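Side-chain contacts in malic enzyme (Entamoeba histolytica, PDB 3NV9), which probably acts as a malic enzyme, oxidising malate with NAD or NADP as acceptor, and forms a dimer: residues A[96-101]-A[144-149]; A[150-155]-A[175-180]; A[336-339]-A[345-348]; A[312-317]-A[321-326]. All coordinates share one frame; numbering follows the deposited sequence.

Contact 1. Residues A[96-101]-A[144-149]; sequences VSDSTR and GKNDPD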
loop_
_atom_site.group_PDB
_atom_site.type_symbol
_atom_site.label_atom_id
_atom_site.label_comp_id
_atom_site.label_asym_id
_atom_site.label_seq_id
_atom_site.Cartn_x
_atom_site.Cartn_y
_atom_site.Cartn_z
ATOM N N VAL A 96 -4.102 9.535 0.376
ATOM C CA VAL A 96 -5.480 9.352 0.823
ATOM C C VAL A 96 -6.365 10.350 0.089
ATOM O O VAL A 96 -6.093 11.547 0.066
ATOM C CB VAL A 96 -5.607 9.489 2.397
ATOM C CG1 VAL A 96 -7.089 9.382 2.881
ATOM C CG2 VAL A 96 -4.786 8.418 3.058
ATOM N N SER A 97 -7.368 9.822 -0.594
ATOM C CA SER A 97 -8.340 10.660 -1.303
ATOM C C SER A 97 -9.718 10.026 -1.228
ATOM O O SER A 97 -9.811 8.808 -1.135
ATOM C CB SER A 97 -7.980 10.799 -2.748
ATOM O OG SER A 97 -8.864 11.729 -3.378
ATOM N N ASP A 98 -10.765 10.845 -1.244
ATOM C CA ASP A 98 -12.113 10.332 -1.360
ATOM C C ASP A 98 -12.655 10.500 -2.768
ATOM O O ASP A 98 -13.830 10.220 -3.042
ATOM C CB ASP A 98 -13.040 10.897 -0.242
ATOM C CG ASP A 98 -13.370 12.398 -0.384
ATOM O OD1 ASP A 98 -14.194 12.844 0.462
ATOM O OD2 ASP A 98 -12.893 13.121 -1.293
ATOM N N SER A 99 -11.738 10.932 -3.646
ATOM C CA SER A 99 -11.912 11.138 -5.086
ATOM C C SER A 99 -13.021 12.112 -5.439
ATOM O O SER A 99 -13.704 11.964 -6.428
ATOM C CB SER A 99 -12.092 9.818 -5.833
ATOM O OG SER A 99 -11.118 8.929 -5.419
ATOM N N THR A 100 -13.105 13.141 -4.640
ATOM C CA THR A 100 -14.175 14.088 -4.660
ATOM C C THR A 100 -13.736 15.377 -5.427
ATOM O O THR A 100 -14.560 16.049 -5.998
ATOM C CB THR A 100 -14.552 14.275 -3.161
ATOM O OG1 THR A 100 -15.923 13.993 -2.925
ATOM C CG2 THR A 100 -14.075 15.485 -2.547
ATOM N N ARG A 101 -12.429 15.687 -5.480
ATOM C CA ARG A 101 -11.928 16.790 -6.323
ATOM C C ARG A 101 -10.730 16.322 -7.186
ATOM O O ARG A 101 -9.585 16.738 -7.018
ATOM C CB ARG A 101 -11.576 18.008 -5.431
ATOM C CG ARG A 101 -11.660 19.387 -6.119
ATOM C CD ARG A 101 -13.025 19.571 -6.811
ATOM N NE ARG A 101 -14.065 20.130 -5.923
ATOM C CZ ARG A 101 -15.382 19.850 -5.955
ATOM N NH1 ARG A 101 -15.904 18.963 -6.813
ATOM N NH2 ARG A 101 -16.197 20.472 -5.097
ATOM N N GLY A 144 -25.753 9.370 1.698
ATOM C CA GLY A 144 -24.988 9.550 0.459
ATOM C C GLY A 144 -24.302 10.900 0.284
ATOM O O GLY A 144 -24.052 11.313 -0.844
ATOM N N LYS A 145 -23.992 11.575 1.392
ATOM C CA LYS A 145 -23.216 12.807 1.348
ATOM C C LYS A 145 -21.778 12.548 1.867
ATOM O O LYS A 145 -21.578 11.812 2.837
ATOM C CB LYS A 145 -23.896 13.949 2.153
ATOM C CG LYS A 145 -25.329 14.265 1.713
ATOM C CD LYS A 145 -25.654 15.791 1.613
ATOM C CE LYS A 145 -25.222 16.431 0.249
ATOM N NZ LYS A 145 -25.774 17.825 -0.035
ATOM N N ASN A 146 -20.789 13.141 1.209
ATOM C CA ASN A 146 -19.420 13.005 1.680
ATOM C C ASN A 146 -19.219 13.582 3.081
ATOM O O ASN A 146 -19.469 14.762 3.334
ATOM C CB ASN A 146 -18.429 13.587 0.670
ATOM C CG ASN A 146 -18.364 12.765 -0.555
ATOM O OD1 ASN A 146 -17.779 11.643 -0.567
ATOM N ND2 ASN A 146 -18.989 13.266 -1.607
ATOM N N ASP A 147 -18.728 12.736 3.958
ATOM C CA ASP A 147 -18.652 13.045 5.379
ATOM C C ASP A 147 -17.207 13.196 5.874
ATOM O O ASP A 147 -16.472 12.228 6.019
ATOM C CB ASP A 147 -19.389 11.939 6.145
ATOM C CG ASP A 147 -19.447 12.178 7.606
ATOM O OD1 ASP A 147 -19.065 13.267 8.067
ATOM O OD2 ASP A 147 -19.870 11.228 8.318
ATOM N N PRO A 148 -16.812 14.422 6.191
ATOM C CA PRO A 148 -15.427 14.659 6.629
ATOM C C PRO A 148 -15.057 13.810 7.837
ATOM O O PRO A 148 -13.922 13.310 7.917
ATOM C CB PRO A 148 -15.409 16.113 7.023
ATOM C CG PRO A 148 -16.879 16.555 7.106
ATOM C CD PRO A 148 -17.730 15.547 6.433
ATOM N N ASP A 149 -16.007 13.630 8.764
ATOM C CA ASP A 149 -15.757 12.864 9.970
ATOM C C ASP A 149 -15.410 11.415 9.652
ATOM O O ASP A 149 -14.700 10.762 10.414
ATOM C CB ASP A 149 -16.984 12.921 10.939
ATOM C CG ASP A 149 -17.420 14.367 11.283
ATOM O OD1 ASP A 149 -16.570 15.292 11.412
ATOM O OD2 ASP A 149 -18.661 14.566 11.430
HETATM O O HOH W 1 -15.912 9.150 -1.420
#
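Asn146 reaches from the loop ahead of helix 148-158 to the turn that follows strand 92-97. CB leads toward that turn, with CG anti to the carbonyl carbon and beside the backbone N (chi1 -69°). Asn146 CG comes 3.6 Å from Thr100 OG1. At the tip, Asn146 ND2 lies 3.4 Å from Thr100 OG1, but the angle is too poor for a hydrogen bond, and the two side chains run past each other in opposite senses. A water lies 3.2 Å from Asn146 OD1 and 2.8 Å from Asp98 O and can donate to either, though with other acceptors nearby it need not hold both at once. Asn146 OD1 and Asp98 OD1 are both acceptors, 3.9 Å apart, with the amide and carboxylate planes turned 54° from one another. Ser139 OG is in hydrogen-bonding reach of both, though its one proton can serve only one at a time. Asp147 caps the helix, its OD1 accepting from Asp149 N. Within the N-terminal domain the contact lies where the C-terminal end of strand 92-97, an inner strand of the parallel sheet, faces the start of helix 148-158; Asn146 O bonds onward to Asn174 in helix 174-185.

Contact 2. Residues A[150-155]-A[175-180]; sequences AVIEFV and CYKILD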
loop_
_atom_site.group_PDB
_atom_site.type_symbol
_atom_site.label_atom_id
_atom_site.label_comp_id
_atom_site.label_asym_id
_atom_site.label_seq_id
_atom_site.Cartn_x
_atom_site.Cartn_y
_atom_site.Cartn_z
ATOM N N ALA A 150 -15.937 10.910 8.536
ATOM C CA ALA A 150 -15.587 9.574 8.074
ATOM C C ALA A 150 -14.086 9.546 7.650
ATOM O O ALA A 150 -13.342 8.620 7.989
ATOM C CB ALA A 150 -16.499 9.142 6.922
ATOM N N VAL A 151 -13.658 10.589 6.951
ATOM C CA VAL A 151 -12.277 10.694 6.506
ATOM C C VAL A 151 -11.394 10.803 7.751
ATOM O O VAL A 151 -10.436 10.054 7.883
ATOM C CB VAL A 151 -12.055 11.836 5.445
ATOM C CG1 VAL A 151 -10.623 11.825 4.901
ATOM C CG2 VAL A 151 -13.022 11.682 4.245
ATOM N N ILE A 152 -11.806 11.632 8.718
ATOM C CA ILE A 152 -11.027 11.802 9.972
ATOM C C ILE A 152 -10.843 10.497 10.718
ATOM O O ILE A 152 -9.722 10.136 11.128
ATOM C CB ILE A 152 -11.648 12.882 10.896
ATOM C CG1 ILE A 152 -11.438 14.246 10.241
ATOM C CG2 ILE A 152 -10.983 12.878 12.209
ATOM C CD1 ILE A 152 -12.303 15.408 10.791
ATOM N N GLU A 153 -11.955 9.781 10.879
ATOM C CA GLU A 153 -11.952 8.507 11.612
ATOM C C GLU A 153 -11.050 7.506 10.895
ATOM O O GLU A 153 -10.253 6.788 11.542
ATOM C CB GLU A 153 -13.393 7.931 11.781
ATOM C CG GLU A 153 -13.404 6.553 12.463
ATOM C CD GLU A 153 -14.832 6.002 12.714
ATOM O OE1 GLU A 153 -15.831 6.629 12.321
ATOM O OE2 GLU A 153 -14.940 4.928 13.309
ATOM N N PHE A 154 -11.201 7.465 9.560
ATOM C CA PHE A 154 -10.483 6.517 8.695
ATOM C C PHE A 154 -8.962 6.675 8.847
ATOM O O PHE A 154 -8.237 5.725 9.112
ATOM C CB PHE A 154 -10.907 6.673 7.208
ATOM C CG PHE A 154 -10.190 5.736 6.294
ATOM C CD1 PHE A 154 -10.755 4.528 5.954
ATOM C CD2 PHE A 154 -8.914 6.058 5.790
ATOM C CE1 PHE A 154 -10.072 3.623 5.125
ATOM C CE2 PHE A 154 -8.206 5.163 4.943
ATOM C CZ PHE A 154 -8.777 3.941 4.626
ATOM N N VAL A 155 -8.510 7.901 8.709
ATOM C CA VAL A 155 -7.099 8.196 8.752
ATOM C C VAL A 155 -6.523 7.908 10.132
ATOM O O VAL A 155 -5.423 7.328 10.230
ATOM C CB VAL A 155 -6.842 9.656 8.271
ATOM C CG1 VAL A 155 -5.371 10.064 8.452
ATOM C CG2 VAL A 155 -7.235 9.774 6.854
ATOM N N CYS A 175 -12.001 19.377 2.957
ATOM C CA CYS A 175 -10.532 19.244 3.087
ATOM C C CYS A 175 -9.953 20.040 4.290
ATOM O O CYS A 175 -9.010 19.585 4.950
ATOM C CB CYS A 175 -9.834 19.659 1.793
ATOM S SG CYS A 175 -10.183 21.358 1.299
ATOM N N TYR A 176 -10.567 21.172 4.641
ATOM C CA TYR A 176 -10.053 21.953 5.796
ATOM C C TYR A 176 -10.255 21.253 7.132
ATOM O O TYR A 176 -9.306 21.066 7.943
ATOM C CB TYR A 176 -10.666 23.353 5.823
ATOM C CG TYR A 176 -10.361 24.196 4.601
ATOM C CD1 TYR A 176 -9.015 24.535 4.261
ATOM C CD2 TYR A 176 -11.379 24.689 3.808
ATOM C CE1 TYR A 176 -8.733 25.334 3.163
ATOM C CE2 TYR A 176 -11.102 25.454 2.684
ATOM C CZ TYR A 176 -9.761 25.782 2.377
ATOM O OH TYR A 176 -9.497 26.599 1.298
ATOM N N LYS A 177 -11.489 20.812 7.350
ATOM C CA LYS A 177 -11.841 20.159 8.588
ATOM C C LYS A 177 -10.969 18.930 8.789
ATOM O O LYS A 177 -10.393 18.718 9.879
ATOM C CB LYS A 177 -13.360 19.826 8.602
ATOM C CG LYS A 177 -13.755 19.042 9.810
ATOM C CD LYS A 177 -15.289 18.884 9.977
ATOM C CE LYS A 177 -15.641 18.168 11.304
ATOM N NZ LYS A 177 -17.118 18.150 11.583
ATOM N N ILE A 178 -10.866 18.117 7.737
ATOM C CA ILE A 178 -10.080 16.894 7.762
ATOM C C ILE A 178 -8.617 17.203 8.048
ATOM O O ILE A 178 -8.027 16.623 8.942
ATOM C CB ILE A 178 -10.227 16.107 6.433
ATOM C CG1 ILE A 178 -11.688 15.653 6.236
ATOM C CG2 ILE A 178 -9.315 14.900 6.423
ATOM C CD1 ILE A 178 -12.062 15.313 4.737
ATOM N N LEU A 179 -8.030 18.133 7.317
ATOM C CA LEU A 179 -6.606 18.412 7.516
ATOM C C LEU A 179 -6.375 18.968 8.931
ATOM O O LEU A 179 -5.556 18.439 9.706
ATOM C CB LEU A 179 -6.079 19.372 6.430
ATOM C CG LEU A 179 -4.645 19.909 6.732
ATOM C CD1 LEU A 179 -3.612 18.784 6.741
ATOM C CD2 LEU A 179 -4.215 21.043 5.849
ATOM N N ASP A 180 -7.134 20.002 9.270
ATOM C CA ASP A 180 -6.941 20.776 10.503
ATOM C C ASP A 180 -7.038 19.900 11.738
ATOM O O ASP A 180 -6.199 20.017 12.632
ATOM C CB ASP A 180 -7.956 21.940 10.565
ATOM C CG ASP A 180 -7.785 22.914 9.429
ATOM O OD1 ASP A 180 -6.711 22.883 8.809
ATOM O OD2 ASP A 180 -8.699 23.716 9.126
#
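Ile178 lays its CD1 methyl against Val151 CB at 3.5 Å, the closest approach between the two segments. The two side chains cross at about a right angle, and Ile178 uses both branches: CG2 is 3.7 Å from Val151 CG1, while CD1 also reaches the two valine methyls. Ile152 CG1 packs on the backbone at Ile178 CA, 3.9 Å away. Ile152 CD1 runs on to Lys177, 3.9 Å from its backbone O and 4.0 Å from Lys177 CG. Lys177 stands across it with its chain extended and CG anti to the backbone N (chi1 175°), which carries NZ along to a salt bridge with Asp149 on the facing helix. The segments' axes come within 9.3 Å and differ in direction by 28°, a nearly parallel pair in the N-terminal domain. Further out, Leu182 takes up Ile152 and Val155, and Ile170 lies against Ile178. Another side of helix 148-158 belongs to the dimer: Phe154 stacks on Phe154 of the second subunit. Between the segments the chemistry is that of branched aliphatic groups, so close fit and exclusion of water hold them together, while charge enters at the exposed margin through Lys177.

Contact 3. Residues A[336-339]-A[345-348]; sequences YEAK and IVAT. With NA (sodium ion), chain J.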
loop_
_atom_site.group_PDB
_atom_site.type_symbol
_atom_site.label_atom_id
_atom_site.label_comp_id
_atom_site.label_asym_id
_atom_site.label_seq_id
_atom_site.Cartn_x
_atom_site.Cartn_y
_atom_site.Cartn_z
ATOM N N TYR A 336 -0.478 29.903 -25.694
ATOM C CA TYR A 336 -0.376 30.743 -26.915
ATOM C C TYR A 336 -1.464 31.838 -26.923
ATOM O O TYR A 336 -1.261 32.922 -27.514
ATOM C CB TYR A 336 -0.516 29.914 -28.212
ATOM C CG TYR A 336 -1.962 29.618 -28.603
ATOM C CD1 TYR A 336 -2.680 30.469 -29.457
ATOM C CD2 TYR A 336 -2.605 28.503 -28.097
ATOM C CE1 TYR A 336 -4.035 30.204 -29.816
ATOM C CE2 TYR A 336 -3.938 28.215 -28.432
ATOM C CZ TYR A 336 -4.651 29.056 -29.293
ATOM O OH TYR A 336 -5.956 28.738 -29.563
ATOM N N GLU A 337 -2.611 31.553 -26.295
ATOM C CA GLU A 337 -3.714 32.568 -26.210
ATOM C C GLU A 337 -3.291 33.654 -25.254
ATOM O O GLU A 337 -3.467 34.817 -25.567
ATOM C CB GLU A 337 -5.032 31.995 -25.694
ATOM C CG GLU A 337 -5.602 30.878 -26.513
ATOM C CD GLU A 337 -6.912 30.379 -25.931
ATOM O OE1 GLU A 337 -6.858 29.394 -25.136
ATOM O OE2 GLU A 337 -7.984 30.989 -26.239
ATOM N N ALA A 338 -2.738 33.257 -24.086
ATOM C CA ALA A 338 -2.185 34.215 -23.103
ATOM C C ALA A 338 -0.990 35.034 -23.639
ATOM O O ALA A 338 -0.873 36.217 -23.342
ATOM C CB ALA A 338 -1.831 33.522 -21.744
ATOM N N LYS A 339 -0.133 34.414 -24.445
ATOM C CA LYS A 339 0.986 35.134 -25.095
ATOM C C LYS A 339 0.486 36.175 -26.121
ATOM O O LYS A 339 0.938 37.325 -26.133
ATOM C CB LYS A 339 1.972 34.151 -25.733
ATOM C CG LYS A 339 2.894 33.426 -24.736
ATOM C CD LYS A 339 4.146 34.251 -24.375
ATOM C CE LYS A 339 4.823 33.719 -23.088
ATOM N NZ LYS A 339 5.634 32.484 -23.384
ATOM N N ILE A 345 5.204 35.838 -19.050
ATOM C CA ILE A 345 5.431 34.538 -18.417
ATOM C C ILE A 345 4.072 33.887 -18.177
ATOM O O ILE A 345 3.152 34.526 -17.630
ATOM C CB ILE A 345 6.179 34.701 -17.089
ATOM C CG1 ILE A 345 7.610 35.212 -17.323
ATOM C CG2 ILE A 345 6.165 33.429 -16.238
ATOM C CD1 ILE A 345 8.225 35.789 -16.094
ATOM N N VAL A 346 3.955 32.634 -18.612
ATOM C CA VAL A 346 2.732 31.822 -18.445
ATOM C C VAL A 346 3.114 30.435 -17.935
ATOM O O VAL A 346 4.007 29.764 -18.506
ATOM C CB VAL A 346 1.966 31.622 -19.813
ATOM C CG1 VAL A 346 0.615 30.914 -19.595
ATOM C CG2 VAL A 346 1.746 32.940 -20.531
ATOM N N ALA A 347 2.440 30.016 -16.867
ATOM C CA ALA A 347 2.582 28.676 -16.328
ATOM C C ALA A 347 1.256 27.949 -16.405
ATOM O O ALA A 347 0.186 28.566 -16.254
ATOM C CB ALA A 347 2.976 28.737 -14.898
ATOM N N THR A 348 1.333 26.632 -16.575
ATOM C CA THR A 348 0.181 25.744 -16.394
ATOM C C THR A 348 0.561 24.588 -15.473
ATOM O O THR A 348 1.700 24.478 -15.009
ATOM C CB THR A 348 -0.389 25.180 -17.763
ATOM O OG1 THR A 348 0.378 24.085 -18.221
ATOM C CG2 THR A 348 -0.421 26.199 -18.849
HETATM NA NA NA J . 3.051 24.170 -17.952
HETATM O O HOH W 2 5.944 31.669 -20.661
#
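Apolar contact comes first: Ala338 on helix 335-340 puts its CB 3.8 Å from Val346 CG2, with CG1 of the same valine a little further off at 4.2 Å. Both residues point their CB toward the opposite segment, so the alanine methyl meets the two-pronged end of the valine. Val346 CG1 is anti to the backbone N (chi1 -173°), which leaves CG2 on the side where Lys339 also arrives. The aliphatic part of that lysine joins in through CE, 4.1 Å from Val346 CG2, and the lysine chain and the valine run alongside one another, oppositely directed.

Helix 335-340 follows strand 322-325 and leads into strand 345-348, so this is the second half of a beta-alpha-beta unit in the Rossmann-like NAD-binding domain. The helix rests on one face of strand 345-348, which is the outermost strand of its sheet within the chain, while Ile345 turns the other way, to helix 193-213.

Polar contact runs through a water. Lys339 bends at chi2 and chi4 to bring NZ to it as donor at 2.9 Å, and Val346 N donates to the same water at 3.0 Å. The ammonium group also forms a salt bridge with Asp402, which probably favours its charged form and gives its bent chain a second hold.

Metal coordination is the business of Thr348. Its OG1 binds the sodium ion at 2.7 Å, and Arg350 O and Pro354 O complete the ligands from the protein.

Contact 4. Residues A[312-317]-A[321-326]; sequences EWIKSM and PIVFCC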
loop_
_atom_site.group_PDB
_atom_site.type_symbol
_atom_site.label_atom_id
_atom_site.label_comp_id
_atom_site.label_asym_id
_atom_site.label_seq_id
_atom_site.Cartn_x
_atom_site.Cartn_y
_atom_site.Cartn_z
ATOM N N GLU A 312 -8.820 39.474 -22.593
ATOM C CA GLU A 312 -8.997 40.895 -22.321
ATOM C C GLU A 312 -8.500 41.260 -20.908
ATOM O O GLU A 312 -7.958 42.332 -20.714
ATOM C CB GLU A 312 -10.452 41.335 -22.535
ATOM C CG GLU A 312 -11.365 40.998 -21.374
ATOM C CD GLU A 312 -12.654 41.826 -21.341
ATOM O OE1 GLU A 312 -12.640 42.938 -21.934
ATOM O OE2 GLU A 312 -13.664 41.373 -20.708
ATOM N N TRP A 313 -8.704 40.398 -19.925
ATOM C CA TRP A 313 -8.122 40.648 -18.590
ATOM C C TRP A 313 -6.602 40.820 -18.690
ATOM O O TRP A 313 -6.036 41.744 -18.109
ATOM C CB TRP A 313 -8.415 39.502 -17.643
ATOM C CG TRP A 313 -9.845 39.285 -17.364
ATOM C CD1 TRP A 313 -10.897 40.142 -17.648
ATOM C CD2 TRP A 313 -10.411 38.169 -16.690
ATOM N NE1 TRP A 313 -12.079 39.592 -17.213
ATOM C CE2 TRP A 313 -11.812 38.399 -16.597
ATOM C CE3 TRP A 313 -9.881 36.983 -16.159
ATOM C CZ2 TRP A 313 -12.688 37.467 -16.005
ATOM C CZ3 TRP A 313 -10.751 36.064 -15.554
ATOM C CH2 TRP A 313 -12.139 36.307 -15.497
ATOM N N ILE A 314 -5.970 39.933 -19.468
ATOM C CA ILE A 314 -4.511 39.825 -19.599
ATOM C C ILE A 314 -3.964 41.081 -20.270
ATOM O O ILE A 314 -3.026 41.705 -19.760
ATOM C CB ILE A 314 -4.121 38.492 -20.346
ATOM C CG1 ILE A 314 -4.348 37.280 -19.419
ATOM C CG2 ILE A 314 -2.698 38.494 -20.803
ATOM C CD1 ILE A 314 -4.118 35.897 -20.072
ATOM N N LYS A 315 -4.570 41.429 -21.411
ATOM C CA LYS A 315 -4.276 42.598 -22.206
ATOM C C LYS A 315 -4.295 43.872 -21.354
ATOM O O LYS A 315 -3.563 44.787 -21.619
ATOM C CB LYS A 315 -5.332 42.661 -23.324
ATOM C CG LYS A 315 -5.087 43.659 -24.416
ATOM C CD LYS A 315 -6.005 43.376 -25.629
ATOM C CE LYS A 315 -7.318 44.224 -25.630
ATOM N NZ LYS A 315 -7.079 45.631 -26.156
ATOM N N SER A 316 -5.153 43.924 -20.339
ATOM C CA SER A 316 -5.265 45.123 -19.506
ATOM C C SER A 316 -4.225 45.165 -18.380
ATOM O O SER A 316 -4.075 46.171 -17.706
ATOM C CB SER A 316 -6.670 45.246 -18.922
ATOM O OG SER A 316 -6.847 44.411 -17.791
ATOM N N MET A 317 -3.506 44.065 -18.173
ATOM C CA MET A 317 -2.491 44.017 -17.120
ATOM C C MET A 317 -1.305 44.941 -17.418
ATOM O O MET A 317 -1.184 45.475 -18.511
ATOM C CB MET A 317 -2.035 42.566 -16.911
ATOM C CG MET A 317 -3.113 41.693 -16.273
ATOM S SD MET A 317 -2.429 40.139 -15.665
ATOM C CE MET A 317 -2.097 39.416 -17.222
ATOM N N PRO A 321 3.129 40.907 -17.987
ATOM C CA PRO A 321 2.264 40.119 -17.130
ATOM C C PRO A 321 2.765 38.667 -16.828
ATOM O O PRO A 321 3.241 37.938 -17.719
ATOM C CB PRO A 321 0.958 40.062 -17.911
ATOM C CG PRO A 321 1.033 41.206 -18.885
ATOM C CD PRO A 321 2.457 41.358 -19.209
ATOM N N ILE A 322 2.649 38.289 -15.564
ATOM C CA ILE A 322 2.840 36.951 -15.118
ATOM C C ILE A 322 1.447 36.327 -14.946
ATOM O O ILE A 322 0.679 36.811 -14.136
ATOM C CB ILE A 322 3.539 36.963 -13.782
ATOM C CG1 ILE A 322 4.989 37.395 -13.979
ATOM C CG2 ILE A 322 3.476 35.606 -13.109
ATOM C CD1 ILE A 322 5.628 37.821 -12.663
ATOM N N VAL A 323 1.158 35.256 -15.691
ATOM C CA VAL A 323 -0.142 34.587 -15.617
ATOM C C VAL A 323 0.007 33.102 -15.291
ATOM O O VAL A 323 0.591 32.388 -16.075
ATOM C CB VAL A 323 -0.869 34.704 -16.959
ATOM C CG1 VAL A 323 -2.196 33.987 -16.933
ATOM C CG2 VAL A 323 -1.010 36.243 -17.404
ATOM N N PHE A 324 -0.514 32.638 -14.141
ATOM C CA PHE A 324 -0.558 31.194 -13.868
ATOM C C PHE A 324 -1.969 30.647 -14.060
ATOM O O PHE A 324 -2.887 31.046 -13.380
ATOM C CB PHE A 324 -0.019 30.868 -12.471
ATOM C CG PHE A 324 1.446 31.230 -12.261
ATOM C CD1 PHE A 324 2.273 31.633 -13.332
ATOM C CD2 PHE A 324 2.020 31.107 -10.986
ATOM C CE1 PHE A 324 3.627 31.932 -13.095
ATOM C CE2 PHE A 324 3.368 31.405 -10.747
ATOM C CZ PHE A 324 4.169 31.841 -11.797
ATOM N N CYS A 325 -2.123 29.724 -15.004
ATOM C CA CYS A 325 -3.411 29.076 -15.287
ATOM C C CYS A 325 -3.243 27.572 -15.069
ATOM O O CYS A 325 -2.902 26.841 -16.001
ATOM C CB CYS A 325 -3.775 29.309 -16.740
ATOM S SG CYS A 325 -4.276 30.966 -17.076
ATOM N N CYS A 326 -3.496 27.097 -13.860
ATOM C CA CYS A 326 -3.031 25.746 -13.532
ATOM C C CYS A 326 -4.134 24.647 -13.509
ATOM O O CYS A 326 -3.902 23.523 -13.109
ATOM C CB CYS A 326 -2.153 25.809 -12.259
ATOM S SG CYS A 326 -0.603 26.817 -12.611
#
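Met317, Pro321 and Val323 have the most surface covered here, with Ile314 matching the valine. Met317, just after helix 311-315, has CG anti to the carbonyl carbon (chi1 -70°) and bends at chi3, swinging its methyl over to the strand. Met317 CB lies 3.9 Å from Pro321 CG, and Met317 SD is 4.1 Å from Pro321 CB, so the thioether chain crosses the proline at a slant. The terminal methyl turns to Val323, but Met317 CE is placed too near Pro321, so its exact distances are doubtful.

Besides Met317, Ile314 comes across Val323 at about a right angle, with Ile314 CG1 4.0 Å from Val323 CG2 and Ile314 CD1 spread between the two valine methyls, 4.1 Å from Val323 CG1. Ile314 O accepts from Met317 N at 2.9 Å, closing the turn after the helix, while Ser316 OG donates to Trp313 O from 30° outside the carbonyl plane.

This is the return step of the beta-alpha-beta unit formed by strand 297-300, helix 311-315 and strand 322-325 in the NAD-binding domain. Trp313 turns to helix 288-292, and Ile322, alternating with Val323 along the strand, faces helix 193-213. Sulfur, ring and branched methyls meet without any polar bond between the segments, so helix and strand are held by shape and by burial of apolar surface.

How the contacts relate
The four contacts form two clusters, one in each domain. Contacts 1 and 2 share helix 148-158 in the N-terminal domain, and their centres are 9 Å apart; contacts 3 and 4 lie 8 Å apart in the NAD-binding domain, on neighbouring strands of one sheet that are probably joined by backbone hydrogen bonds from Val323 and Cys325 to Ile345 and Ala347. Centres of contacts in different clusters lie 33 to 36 Å apart. Every contact is largely buried, but contact 4 is wholly so and purely apolar. Contacts 2 and 3 pair an aliphatic centre with a lysine at the margin, whereas contact 1, at a strand end, relies on water and shared polar partners.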